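Local coordinates for zebrafish RNase5 (PDB 3LJE), which probably cleaves RNA as a member of the pancreatic ribonuclease family, in the zebrafish RNase/angiogenin subfamily, at residues A[21-26]-A[83-88]; A[30-35]-A[47-52]; A[43-48]-A[94-99]; A[72-77]-A[109-114]. All blocks are in the same frame, centred on the assembly; numbering follows the deposited sequence. Where two conformers were deposited one is given.

Contact 1: A[21-26]-A[83-88]; sequences ADMSVQ and VTCKLK
Met23 reaches from the loop 21-26 onto the inward face of strand 83-88, where it meets Val83 and Cys85 in succession. Its CG lies 3.9 Å from CB of Val83, and the two side chains cross at about a right angle. Because CG is anti to the backbone N (chi1 -176°) and the chain then bends at chi2 (57°), the methyl end is carried along the strand until Met23 CE rests 3.7 Å from SG of Cys85. That sulfur is already committed to a disulfide with Cys28, at the start of helix 28-34, so the methionine methyl packs directly beside the covalent link. Phe51 and Ala31 also touch Met23 and help to bury it. This is the close-packed part.

Farther along the loop the fit slackens. Both methyls of Val83 rest against the backbone of Ser24: CG1 stands 4.0 Å from Ser24 O, and CG2 is at the same distance from Ser24 CA. Val25 turns past the valine rather than at it, and its CG1 comes no nearer than 4.3 Å to Val83 CG1. Beyond it, Gln26 is exposed and makes a weak hydrogen bond back within its own loop, from NE2 to Ser24 OG (3.1 Å). The side chains that meet across the segments are apolar, and the peptide oxygen of Met23 is taken by Gln53.

A helix-connecting loop laid over a long antiparallel strand, with a disulfide next to it tying helix to sheet, is characteristic of the pancreatic ribonuclease fold.

Contact 2: A[30-35]-A[47-52]; sequences RAMSIK and EVNTFI
Phe51 and Met32 meet in a Met-aromatic contact between strand 48-52 and helix 30-34; the axes of these short segments run nearly perpendicular (99°) and 10.9 Å apart. Met32 SD lies 5.1 Å from the ring centroid of Phe51, well off the ring normal, with CE2 and CZ of Phe51 both 4.0 Å from Met32 SD. The methionine is bent at both chi2 and chi3, which lays its methyl along the strand, with CE 3.7 Å from Asn49 CB.

The apolar contacts gather round the far end of the same ring. Ala31 CB approaches CZ of Phe51 at 4.1 Å, and the aliphatic part of Lys35 slants across the neighbouring corner, with its CD 3.5 Å from Phe51 CE1. A leucine in place of Phe51 would probably leave Met32 SD without its aromatic partner and open a gap beneath Ala31 and the methylenes of Lys35.

The polar groups find their partners outside the two segments. Asn49 ND2 stands 3.3 Å above one face of the Phe51 ring, offset toward the rim, and donates to Gln17 O, while Asn49 OD1 receives Lys46 NZ. Lys35 bends only at its last torsion (chi4 -74°), and its NZ forms a salt bridge with Asp20.

The two segments thus meet mainly through carbon and sulfur, while the buried amide and the ammonium group are satisfied by other parts of the chain.

Contact 3: A[43-48]-A[94-99]; sequences NDCKEV and PNCQYR. With SO4 (sulfate ion), chain C.
Tyr98 OH donates a 2.7 Å hydrogen bond to Lys46 O and accepts another from a water at 2.9 Å. The bond to the carbonyl uses a lone pair of the oxygen, in the carbonyl plane, with a C=O...OH angle of 132°. Lys46 O also lies in the plane of the phenol ring, at its edge, 3.2 Å from Tyr98 CE1. The same water accepts from Lys46 N (2.9 Å), so the hydroxyl serves both polar atoms of one residue's backbone, one directly and the other through water. A phenylalanine in place of Tyr98 would probably leave Lys46 O without its donor and the bridging water without one of its two partners here.

Just before these residues in both segments the link is covalent. Cys45 SG and Cys96 SG form a disulfide of 2.0 Å with a chi3 of -88°, close to the unstrained right angle, and Leu87 packs against it.

The side chain of Lys46 leaves in the other direction. With CG anti to the backbone N (chi1 -177°) and every later torsion extended, it carries NZ to Asn49 OD1 and, 3.1 Å away, to O4 of a sulfate probably taken up from the crystallisation liquor. The sulfate is also held by His18 NE2 and Tyr119 N.

The disulfide and phenol probably help to hold the backbone from which Lys46 extends, and the anion beyond it is consistent with a phosphate-binding site, as in pancreatic ribonucleases.

Contact 4: A[72-77]-A[109-114]; sequences NLFKSN and LGCDKG
An antiparallel pairing in the curved sheet of the pancreatic ribonuclease fold joins Phe74 of strand 73-76 to Leu109 near the end of strand 97-112. They form a hydrogen-bonded pair with both bonds at 2.8 Å: Phe74 N to Leu109 O, bent to 140° at the hydrogen, and Leu109 N to Phe74 O, much straighter at 172°. The axes of the short segments 73-76 and 109-112 run at 120° to one another, so the strands diverge well away from strictly antiparallel. On the Asn72 side direct pairing gives way to a water, which donates to Asn72 O and accepts from Cys111 N.

Leu73 CD2 packs against Gly110, 3.6 Å from its CA. Leu73 CB meanwhile packs at 3.3 Å against Leu109 O, the carbonyl already engaged by Phe74 N.

Cys111 forms a disulfide with Cys63, and its sulfur also makes an oblique sulfur-aromatic contact with Phe74. SG lies 4.4 Å from the ring centroid, and its closest approach to the ring is the 3.4 Å between Cys111 SG and Phe74 CD2.

Overall arrangement
From the N terminus, helix 8-18 leads into loop 21-26, which opens contact 1; it closes 57 residues later on strand 80-89. Contact 2 falls wholly within that interval, joining helix 28-34 to strand 48-52 across a connection of 11 residues without helix or strand. Contact 3 opens on 43-48, overlapping the second segment of contact 2 at Glu47 and Val48, and runs on to 94-99, so it crosses contact 1. These three lie together, with Phe51 against Met23 and Met32 against Tyr98. Contact 4 begins after contact 2 has closed, crosses contacts 1 and 3, and joins strands 73-76 and 97-112 about 21 to 27 Å from the others, centre to centre.

Contact 1: A[21-26]-A[83-88]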
loop_
_atom_site.group_PDB
_atom_site.type_symbol
_atom_site.label_atom_id
_atom_site.label_comp_id
_atom_site.label_asym_id
_atom_site.label_seq_id
_atom_site.Cartn_x
_atom_site.Cartn_y
_atom_site.Cartn_z
ATOM N N ALA A 21 3.245 9.186 -3.522
ATOM C CA ALA A 21 3.150 10.523 -2.877
ATOM C C ALA A 21 2.148 11.430 -3.532
ATOM O O ALA A 21 1.688 12.374 -2.884
ATOM C CB ALA A 21 4.561 11.270 -2.926
ATOM N N ASP A 22 1.838 11.224 -4.828
ATOM C CA ASP A 22 0.959 12.182 -5.510
ATOM C C ASP A 22 -0.482 11.616 -5.608
ATOM O O ASP A 22 -1.365 12.166 -6.281
ATOM C CB ASP A 22 1.494 12.474 -6.918
ATOM C CG ASP A 22 2.245 11.302 -7.499
ATOM O OD1 ASP A 22 1.692 10.462 -8.239
ATOM O OD2 ASP A 22 3.458 11.198 -7.168
ATOM N N MET A 23 -0.735 10.528 -4.882
ATOM C CA MET A 23 -2.108 9.970 -4.944
ATOM C C MET A 23 -3.153 10.936 -4.371
ATOM O O MET A 23 -2.796 11.823 -3.509
ATOM C CB MET A 23 -2.155 8.682 -4.161
ATOM C CG MET A 23 -3.422 7.993 -4.223
ATOM S SD MET A 23 -3.976 7.579 -6.009
ATOM C CE MET A 23 -5.457 6.834 -5.508
ATOM N N SER A 24 -4.427 10.780 -4.767
ATOM C CA SER A 24 -5.450 11.672 -4.212
ATOM C C SER A 24 -6.759 10.908 -4.253
ATOM O O SER A 24 -6.865 9.902 -5.008
ATOM C CB SER A 24 -5.563 12.989 -5.004
ATOM O OG SER A 24 -6.333 12.721 -6.157
ATOM N N VAL A 25 -7.795 11.352 -3.512
ATOM C CA VAL A 25 -9.043 10.602 -3.512
ATOM C C VAL A 25 -9.747 10.439 -4.869
ATOM O O VAL A 25 -10.278 9.355 -5.257
ATOM C CB VAL A 25 -10.012 11.242 -2.463
ATOM C CG1 VAL A 25 -9.271 11.193 -1.030
ATOM C CG2 VAL A 25 -10.395 12.741 -2.864
ATOM N N GLN A 26 -9.610 11.437 -5.705
ATOM C CA GLN A 26 -10.311 11.329 -7.012
ATOM C C GLN A 26 -9.635 10.392 -7.966
ATOM O O GLN A 26 -10.266 9.984 -8.932
ATOM C CB GLN A 26 -10.363 12.647 -7.769
ATOM C CG GLN A 26 -9.265 13.541 -7.390
ATOM C CD GLN A 26 -9.664 14.212 -6.105
ATOM O OE1 GLN A 26 -10.873 14.476 -5.950
ATOM N NE2 GLN A 26 -8.727 14.499 -5.202
ATOM N N VAL A 83 -4.145 7.655 1.350
ATOM C CA VAL A 83 -5.428 7.690 0.656
ATOM C C VAL A 83 -5.870 6.248 0.545
ATOM O O VAL A 83 -5.122 5.406 -0.030
ATOM C CB VAL A 83 -5.319 8.288 -0.783
ATOM C CG1 VAL A 83 -6.624 7.813 -1.625
ATOM C CG2 VAL A 83 -5.128 9.789 -0.666
ATOM N N THR A 84 -7.016 5.923 1.131
ATOM C CA THR A 84 -7.578 4.577 1.036
ATOM C C THR A 84 -8.669 4.462 -0.014
ATOM O O THR A 84 -9.654 5.276 -0.003
ATOM C CB THR A 84 -8.148 4.122 2.397
ATOM O OG1 THR A 84 -7.053 4.109 3.336
ATOM C CG2 THR A 84 -8.725 2.725 2.282
ATOM N N CYS A 85 -8.528 3.479 -0.947
ATOM C CA CYS A 85 -9.515 3.320 -2.031
ATOM C C CYS A 85 -10.390 2.124 -1.660
ATOM O O CYS A 85 -9.831 1.093 -1.449
ATOM C CB CYS A 85 -8.792 3.006 -3.384
ATOM S SG CYS A 85 -7.800 4.463 -3.867
ATOM N N LYS A 86 -11.713 2.291 -1.539
ATOM C CA LYS A 86 -12.600 1.174 -1.173
ATOM C C LYS A 86 -13.587 0.936 -2.290
ATOM O O LYS A 86 -14.211 1.847 -2.774
ATOM C CB LYS A 86 -13.422 1.460 0.097
ATOM C CG LYS A 86 -12.556 1.912 1.213
ATOM C CD LYS A 86 -13.359 2.336 2.501
ATOM C CE LYS A 86 -12.511 3.498 3.172
ATOM N NZ LYS A 86 -11.894 2.982 4.467
ATOM N N LEU A 87 -13.739 -0.305 -2.628
ATOM C CA LEU A 87 -14.583 -0.718 -3.710
ATOM C C LEU A 87 -16.030 -0.413 -3.381
ATOM O O LEU A 87 -16.521 -0.821 -2.304
ATOM C CB LEU A 87 -14.397 -2.168 -3.889
ATOM C CG LEU A 87 -15.159 -2.717 -5.080
ATOM C CD1 LEU A 87 -14.520 -2.179 -6.404
ATOM C CD2 LEU A 87 -15.035 -4.286 -5.042
ATOM N N LYS A 88 -16.686 0.324 -4.266
ATOM C CA LYS A 88 -18.071 0.720 -4.056
ATOM C C LYS A 88 -18.834 -0.279 -4.901
ATOM O O LYS A 88 -19.758 -0.818 -4.418
ATOM C CB LYS A 88 -18.319 2.148 -4.526
ATOM C CG LYS A 88 -19.497 2.873 -3.839
ATOM C CD LYS A 88 -19.446 3.005 -2.212
ATOM C CE LYS A 88 -20.306 4.227 -1.748
ATOM N NZ LYS A 88 -20.039 4.710 -0.360
#

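Contact 2: A[30-35]-A[47-52]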
loop_
_atom_site.group_PDB
_atom_site.type_symbol
_atom_site.label_atom_id
_atom_site.label_comp_id
_atom_site.label_asym_id
_atom_site.label_seq_id
_atom_site.Cartn_x
_atom_site.Cartn_y
_atom_site.Cartn_z
ATOM N N ARG A 30 -8.483 5.266 -11.528
ATOM C CA ARG A 30 -7.392 5.147 -12.533
ATOM C C ARG A 30 -6.123 4.532 -11.918
ATOM O O ARG A 30 -5.420 3.777 -12.595
ATOM C CB ARG A 30 -7.090 6.524 -13.219
ATOM C CG ARG A 30 -6.052 7.500 -12.537
ATOM C CD ARG A 30 -5.766 8.795 -13.290
ATOM N NE ARG A 30 -6.838 9.735 -13.086
ATOM C CZ ARG A 30 -6.826 11.054 -12.954
ATOM N NH1 ARG A 30 -5.733 11.833 -12.976
ATOM N NH2 ARG A 30 -7.998 11.591 -12.801
ATOM N N ALA A 31 -5.815 4.825 -10.638
ATOM C CA ALA A 31 -4.649 4.250 -9.984
ATOM C C ALA A 31 -4.839 2.730 -9.884
ATOM O O ALA A 31 -3.927 1.976 -10.196
ATOM C CB ALA A 31 -4.428 4.863 -8.606
ATOM N N MET A 32 -6.023 2.274 -9.438
ATOM C CA MET A 32 -6.233 0.808 -9.281
ATOM C C MET A 32 -6.123 0.111 -10.660
ATOM O O MET A 32 -5.642 -0.995 -10.816
ATOM C CB MET A 32 -7.642 0.532 -8.663
ATOM C CG MET A 32 -7.777 1.046 -7.178
ATOM S SD MET A 32 -6.513 0.213 -6.018
ATOM C CE MET A 32 -7.391 -1.427 -5.863
ATOM N N SER A 33 -6.615 0.813 -11.644
ATOM C CA SER A 33 -6.600 0.268 -12.994
ATOM C C SER A 33 -5.167 0.268 -13.622
ATOM O O SER A 33 -4.677 -0.772 -14.000
ATOM C CB SER A 33 -7.568 1.118 -13.839
ATOM O OG SER A 33 -7.394 0.739 -15.179
ATOM N N ILE A 34 -4.519 1.421 -13.677
ATOM C CA ILE A 34 -3.220 1.475 -14.393
ATOM C C ILE A 34 -2.130 0.663 -13.621
ATOM O O ILE A 34 -1.276 0.067 -14.248
ATOM C CB ILE A 34 -2.758 2.961 -14.576
ATOM C CG1 ILE A 34 -1.622 2.999 -15.641
ATOM C CG2 ILE A 34 -2.226 3.614 -13.261
ATOM C CD1 ILE A 34 -1.116 4.540 -15.815
ATOM N N LYS A 35 -2.259 0.541 -12.280
ATOM C CA LYS A 35 -1.199 -0.218 -11.506
ATOM C C LYS A 35 -1.624 -1.665 -11.486
ATOM O O LYS A 35 -0.944 -2.563 -10.904
ATOM C CB LYS A 35 -1.072 0.361 -10.059
ATOM C CG LYS A 35 -0.526 1.890 -9.983
ATOM C CD LYS A 35 -0.864 2.458 -8.575
ATOM C CE LYS A 35 -0.642 4.021 -8.502
ATOM N NZ LYS A 35 0.811 4.284 -8.464
ATOM N N GLU A 47 -11.004 -5.287 -2.946
ATOM C CA GLU A 47 -11.923 -4.555 -2.081
ATOM C C GLU A 47 -11.357 -3.245 -1.486
ATOM O O GLU A 47 -12.062 -2.247 -1.429
ATOM C CB GLU A 47 -12.328 -5.490 -0.891
ATOM C CG GLU A 47 -13.104 -6.632 -1.277
ATOM C CD GLU A 47 -14.585 -6.281 -1.530
ATOM O OE1 GLU A 47 -15.294 -7.169 -2.028
ATOM O OE2 GLU A 47 -15.049 -5.165 -1.224
ATOM N N VAL A 48 -10.121 -3.280 -1.004
ATOM C CA VAL A 48 -9.575 -2.071 -0.266
ATOM C C VAL A 48 -8.101 -1.972 -0.574
ATOM O O VAL A 48 -7.364 -2.980 -0.556
ATOM C CB VAL A 48 -9.945 -2.034 1.230
ATOM C CG1 VAL A 48 -9.247 -0.874 1.921
ATOM C CG2 VAL A 48 -11.459 -1.925 1.417
ATOM N N ASN A 49 -7.594 -0.753 -0.891
ATOM C CA ASN A 49 -6.163 -0.703 -1.094
ATOM C C ASN A 49 -5.723 0.721 -0.719
ATOM O O ASN A 49 -6.207 1.729 -1.274
ATOM C CB ASN A 49 -5.826 -0.950 -2.583
ATOM C CG ASN A 49 -4.327 -0.996 -2.825
ATOM O OD1 ASN A 49 -3.704 -2.050 -2.661
ATOM N ND2 ASN A 49 -3.718 0.181 -3.160
ATOM N N THR A 50 -4.790 0.772 0.223
ATOM C CA THR A 50 -4.302 2.061 0.597
ATOM C C THR A 50 -2.981 2.446 -0.070
ATOM O O THR A 50 -1.997 1.690 -0.071
ATOM C CB THR A 50 -4.087 2.027 2.189
ATOM O OG1 THR A 50 -5.354 1.729 2.731
ATOM C CG2 THR A 50 -3.441 3.410 2.733
ATOM N N PHE A 51 -2.910 3.724 -0.474
ATOM C CA PHE A 51 -1.676 4.308 -0.976
ATOM C C PHE A 51 -1.094 5.276 0.075
ATOM O O PHE A 51 -1.783 6.204 0.518
ATOM C CB PHE A 51 -1.977 5.131 -2.262
ATOM C CG PHE A 51 -2.457 4.241 -3.378
ATOM C CD1 PHE A 51 -1.481 3.563 -4.180
ATOM C CD2 PHE A 51 -3.842 4.052 -3.610
ATOM C CE1 PHE A 51 -1.939 2.677 -5.235
ATOM C CE2 PHE A 51 -4.268 3.206 -4.663
ATOM C CZ PHE A 51 -3.322 2.531 -5.454
ATOM N N ILE A 52 0.134 5.023 0.468
ATOM C CA ILE A 52 0.790 5.870 1.452
ATOM C C ILE A 52 1.366 7.037 0.610
ATOM O O ILE A 52 2.148 6.837 -0.367
ATOM C CB ILE A 52 1.962 5.142 2.105
ATOM C CG1 ILE A 52 1.425 3.835 2.809
ATOM C CG2 ILE A 52 2.710 6.144 3.120
ATOM C CD1 ILE A 52 2.682 2.858 3.108
#

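Contact 3: A[43-48]-A[94-99]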
loop_
_atom_site.group_PDB
_atom_site.type_symbol
_atom_site.label_atom_id
_atom_site.label_comp_id
_atom_site.label_asym_id
_atom_site.label_seq_id
_atom_site.Cartn_x
_atom_site.Cartn_y
_atom_site.Cartn_z
ATOM N N ASN A 43 -8.604 -11.537 -12.106
ATOM C CA ASN A 43 -9.104 -10.178 -12.287
ATOM C C ASN A 43 -10.217 -9.682 -11.352
ATOM O O ASN A 43 -10.943 -8.754 -11.715
ATOM C CB ASN A 43 -9.659 -10.023 -13.715
ATOM C CG ASN A 43 -8.554 -10.061 -14.730
ATOM O OD1 ASN A 43 -8.008 -9.026 -15.113
ATOM N ND2 ASN A 43 -8.203 -11.266 -15.179
ATOM N N ASP A 44 -10.403 -10.241 -10.165
ATOM C CA ASP A 44 -11.450 -9.669 -9.337
ATOM C C ASP A 44 -10.965 -8.270 -8.832
ATOM O O ASP A 44 -9.760 -7.987 -8.762
ATOM C CB ASP A 44 -11.771 -10.566 -8.131
ATOM C CG ASP A 44 -12.013 -12.056 -8.535
ATOM O OD1 ASP A 44 -12.713 -12.273 -9.569
ATOM O OD2 ASP A 44 -11.502 -12.976 -7.813
ATOM N N CYS A 45 -11.938 -7.419 -8.554
ATOM C CA CYS A 45 -11.716 -6.070 -8.056
ATOM C C CYS A 45 -11.276 -6.242 -6.633
ATOM O O CYS A 45 -11.915 -6.950 -5.856
ATOM C CB CYS A 45 -13.013 -5.284 -8.035
ATOM S SG CYS A 45 -13.730 -4.967 -9.698
ATOM N N LYS A 46 -10.141 -5.639 -6.306
ATOM C CA LYS A 46 -9.653 -5.699 -4.941
ATOM C C LYS A 46 -10.597 -4.775 -4.104
ATOM O O LYS A 46 -11.000 -3.644 -4.483
ATOM C CB LYS A 46 -8.186 -5.235 -4.966
ATOM C CG LYS A 46 -7.584 -5.336 -3.600
ATOM C CD LYS A 46 -6.054 -5.110 -3.621
ATOM C CE LYS A 46 -5.475 -5.076 -2.183
ATOM N NZ LYS A 46 -4.009 -4.750 -2.184
ATOM N N GLU A 47 -11.004 -5.287 -2.946
ATOM C CA GLU A 47 -11.923 -4.555 -2.081
ATOM C C GLU A 47 -11.357 -3.245 -1.486
ATOM O O GLU A 47 -12.062 -2.247 -1.429
ATOM C CB GLU A 47 -12.328 -5.490 -0.891
ATOM C CG GLU A 47 -13.104 -6.632 -1.277
ATOM C CD GLU A 47 -14.585 -6.281 -1.530
ATOM O OE1 GLU A 47 -15.294 -7.169 -2.028
ATOM O OE2 GLU A 47 -15.049 -5.165 -1.224
ATOM N N VAL A 48 -10.121 -3.280 -1.004
ATOM C CA VAL A 48 -9.575 -2.071 -0.266
ATOM C C VAL A 48 -8.101 -1.972 -0.574
ATOM O O VAL A 48 -7.364 -2.980 -0.556
ATOM C CB VAL A 48 -9.945 -2.034 1.230
ATOM C CG1 VAL A 48 -9.247 -0.874 1.921
ATOM C CG2 VAL A 48 -11.459 -1.925 1.417
ATOM N N PRO A 94 -12.991 -4.695 -16.052
ATOM C CA PRO A 94 -12.676 -3.286 -15.715
ATOM C C PRO A 94 -13.836 -2.530 -15.055
ATOM O O PRO A 94 -13.931 -1.263 -15.109
ATOM C CB PRO A 94 -12.431 -2.702 -17.097
ATOM C CG PRO A 94 -13.696 -3.328 -17.890
ATOM C CD PRO A 94 -13.626 -4.806 -17.393
ATOM N N ASN A 95 -14.734 -3.262 -14.422
ATOM C CA ASN A 95 -15.872 -2.564 -13.914
ATOM C C ASN A 95 -15.661 -2.028 -12.506
ATOM O O ASN A 95 -16.608 -1.499 -11.952
ATOM C CB ASN A 95 -17.088 -3.491 -13.885
ATOM C CG ASN A 95 -17.257 -4.302 -15.178
ATOM O OD1 ASN A 95 -17.144 -3.747 -16.298
ATOM N ND2 ASN A 95 -17.585 -5.610 -15.039
ATOM N N CYS A 96 -14.474 -2.182 -11.925
ATOM C CA CYS A 96 -14.312 -1.703 -10.553
ATOM C C CYS A 96 -14.525 -0.172 -10.358
ATOM O O CYS A 96 -13.992 0.629 -11.119
ATOM C CB CYS A 96 -12.911 -2.080 -10.062
ATOM S SG CYS A 96 -12.354 -3.736 -10.570
ATOM N N GLN A 97 -15.313 0.241 -9.349
ATOM C CA GLN A 97 -15.447 1.640 -9.005
ATOM C C GLN A 97 -15.135 1.801 -7.519
ATOM O O GLN A 97 -15.709 1.054 -6.686
ATOM C CB GLN A 97 -16.852 2.140 -9.244
ATOM C CG GLN A 97 -17.144 2.143 -10.740
ATOM C CD GLN A 97 -18.517 2.728 -11.044
ATOM O OE1 GLN A 97 -19.417 2.019 -11.545
ATOM N NE2 GLN A 97 -18.690 4.010 -10.729
ATOM N N TYR A 98 -14.317 2.804 -7.204
ATOM C CA TYR A 98 -13.874 3.058 -5.807
ATOM C C TYR A 98 -14.285 4.409 -5.241
ATOM O O TYR A 98 -14.538 5.356 -5.997
ATOM C CB TYR A 98 -12.320 2.982 -5.775
ATOM C CG TYR A 98 -11.789 1.639 -6.073
ATOM C CD1 TYR A 98 -11.574 0.708 -5.014
ATOM C CD2 TYR A 98 -11.579 1.212 -7.387
ATOM C CE1 TYR A 98 -11.180 -0.564 -5.263
ATOM C CE2 TYR A 98 -11.198 -0.099 -7.636
ATOM C CZ TYR A 98 -10.999 -0.964 -6.563
ATOM O OH TYR A 98 -10.568 -2.234 -6.754
ATOM N N ARG A 99 -14.272 4.533 -3.904
ATOM C CA ARG A 99 -14.495 5.821 -3.283
ATOM C C ARG A 99 -13.197 6.004 -2.545
ATOM O O ARG A 99 -12.685 5.048 -1.966
ATOM C CB ARG A 99 -15.663 5.711 -2.303
ATOM C CG ARG A 99 -15.868 6.878 -1.322
ATOM C CD ARG A 99 -16.299 8.261 -1.973
ATOM N NE ARG A 99 -17.611 8.311 -2.692
ATOM C CZ ARG A 99 -18.691 7.526 -2.465
ATOM N NH1 ARG A 99 -18.669 6.575 -1.526
ATOM N NH2 ARG A 99 -19.814 7.696 -3.191
HETATM S S SO4 C . -0.890 -6.253 0.704
HETATM O O1 SO4 C . -2.022 -5.889 1.768
HETATM O O2 SO4 C . 0.534 -5.726 1.063
HETATM O O3 SO4 C . -0.842 -7.766 0.549
HETATM O O4 SO4 C . -1.435 -5.640 -0.650
HETATM O O HOH W 1 -9.053 -4.079 -8.479
#

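Contact 4: A[72-77]-A[109-114]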
loop_
_atom_site.group_PDB
_atom_site.type_symbol
_atom_site.label_atom_id
_atom_site.label_comp_id
_atom_site.label_asym_id
_atom_site.label_seq_id
_atom_site.Cartn_x
_atom_site.Cartn_y
_atom_site.Cartn_z
ATOM N N ASN A 72 4.052 -9.249 14.602
ATOM C CA ASN A 72 5.195 -9.581 13.760
ATOM C C ASN A 72 5.470 -8.454 12.728
ATOM O O ASN A 72 6.244 -8.673 11.780
ATOM C CB ASN A 72 4.890 -10.829 12.965
ATOM C CG ASN A 72 4.545 -11.977 13.920
ATOM O OD1 ASN A 72 5.340 -12.239 14.847
ATOM N ND2 ASN A 72 3.366 -12.575 13.771
ATOM N N LEU A 73 4.741 -7.355 12.895
ATOM C CA LEU A 73 4.894 -6.278 11.915
ATOM C C LEU A 73 5.605 -5.089 12.533
ATOM O O LEU A 73 6.123 -5.175 13.695
ATOM C CB LEU A 73 3.492 -5.939 11.466
ATOM C CG LEU A 73 2.697 -7.196 10.922
ATOM C CD1 LEU A 73 1.220 -6.775 10.519
ATOM C CD2 LEU A 73 3.446 -7.771 9.721
ATOM N N PHE A 74 5.562 -3.918 11.837
ATOM C CA PHE A 74 6.333 -2.752 12.359
ATOM C C PHE A 74 5.474 -1.506 12.150
ATOM O O PHE A 74 4.964 -1.279 10.995
ATOM C CB PHE A 74 7.627 -2.641 11.575
ATOM C CG PHE A 74 8.535 -3.762 11.839
ATOM C CD1 PHE A 74 9.338 -3.729 12.988
ATOM C CD2 PHE A 74 8.440 -4.931 11.046
ATOM C CE1 PHE A 74 10.112 -4.906 13.406
ATOM C CE2 PHE A 74 9.174 -6.143 11.422
ATOM C CZ PHE A 74 10.025 -6.095 12.626
ATOM N N LYS A 75 5.318 -0.702 13.234
ATOM C CA LYS A 75 4.358 0.402 13.163
ATOM C C LYS A 75 5.185 1.732 13.116
ATOM O O LYS A 75 6.191 1.874 13.800
ATOM C CB LYS A 75 3.473 0.386 14.416
ATOM C CG LYS A 75 2.390 1.436 14.474
ATOM C CD LYS A 75 1.360 1.029 15.574
ATOM C CE LYS A 75 0.132 1.896 15.490
ATOM N NZ LYS A 75 -0.839 1.606 16.591
ATOM N N SER A 76 4.741 2.681 12.291
ATOM C CA SER A 76 5.432 3.955 12.226
ATOM C C SER A 76 5.348 4.613 13.642
ATOM O O SER A 76 4.386 4.346 14.379
ATOM C CB SER A 76 4.741 4.883 11.178
ATOM O OG SER A 76 3.369 5.087 11.422
ATOM N N ASN A 77 6.304 5.516 13.908
ATOM C CA ASN A 77 6.349 6.216 15.224
ATOM C C ASN A 77 5.542 7.552 15.099
ATOM O O ASN A 77 5.419 8.333 16.078
ATOM C CB ASN A 77 7.792 6.456 15.634
ATOM C CG ASN A 77 8.579 7.389 14.675
ATOM O OD1 ASN A 77 7.999 8.112 13.831
ATOM N ND2 ASN A 77 9.867 7.381 14.819
ATOM N N LEU A 109 3.467 -2.136 8.727
ATOM C CA LEU A 109 4.072 -2.839 7.593
ATOM C C LEU A 109 4.691 -4.175 7.953
ATOM O O LEU A 109 5.123 -4.345 9.105
ATOM C CB LEU A 109 5.220 -1.997 7.076
ATOM C CG LEU A 109 4.924 -0.497 6.720
ATOM C CD1 LEU A 109 6.249 0.177 6.138
ATOM C CD2 LEU A 109 3.682 -0.406 5.808
ATOM N N GLY A 110 4.706 -5.094 6.997
ATOM C CA GLY A 110 5.503 -6.326 7.120
ATOM C C GLY A 110 6.809 -5.878 6.514
ATOM O O GLY A 110 6.845 -5.085 5.509
ATOM N N CYS A 111 7.924 -6.325 7.101
ATOM C CA CYS A 111 9.263 -5.967 6.664
ATOM C C CYS A 111 10.119 -7.230 6.557
ATOM O O CYS A 111 9.922 -8.183 7.317
ATOM C CB CYS A 111 9.940 -5.084 7.714
ATOM S SG CYS A 111 9.048 -3.520 8.063
ATOM N N ASP A 112 11.053 -7.197 5.642
ATOM C CA ASP A 112 11.957 -8.337 5.447
ATOM C C ASP A 112 13.356 -7.834 5.188
ATOM O O ASP A 112 13.657 -7.169 4.181
ATOM C CB ASP A 112 11.454 -9.246 4.314
ATOM C CG ASP A 112 12.189 -10.625 4.304
ATOM O OD1 ASP A 112 13.250 -10.761 4.971
ATOM O OD2 ASP A 112 11.672 -11.510 3.643
ATOM N N LYS A 113 14.232 -8.116 6.160
ATOM C CA LYS A 113 15.621 -7.661 6.068
ATOM C C LYS A 113 15.744 -6.141 5.838
ATOM O O LYS A 113 16.644 -5.722 5.119
ATOM C CB LYS A 113 16.365 -8.400 4.937
ATOM C CG LYS A 113 16.548 -9.986 5.143
ATOM C CD LYS A 113 17.066 -10.678 3.850
ATOM C CE LYS A 113 16.732 -12.178 3.754
ATOM N NZ LYS A 113 15.202 -12.492 3.914
ATOM N N GLY A 114 14.873 -5.353 6.489
ATOM C CA GLY A 114 14.890 -3.910 6.412
ATOM C C GLY A 114 14.030 -3.329 5.253
ATOM O O GLY A 114 14.002 -2.078 5.063
HETATM O O HOH W 2 7.436 -8.110 9.369
#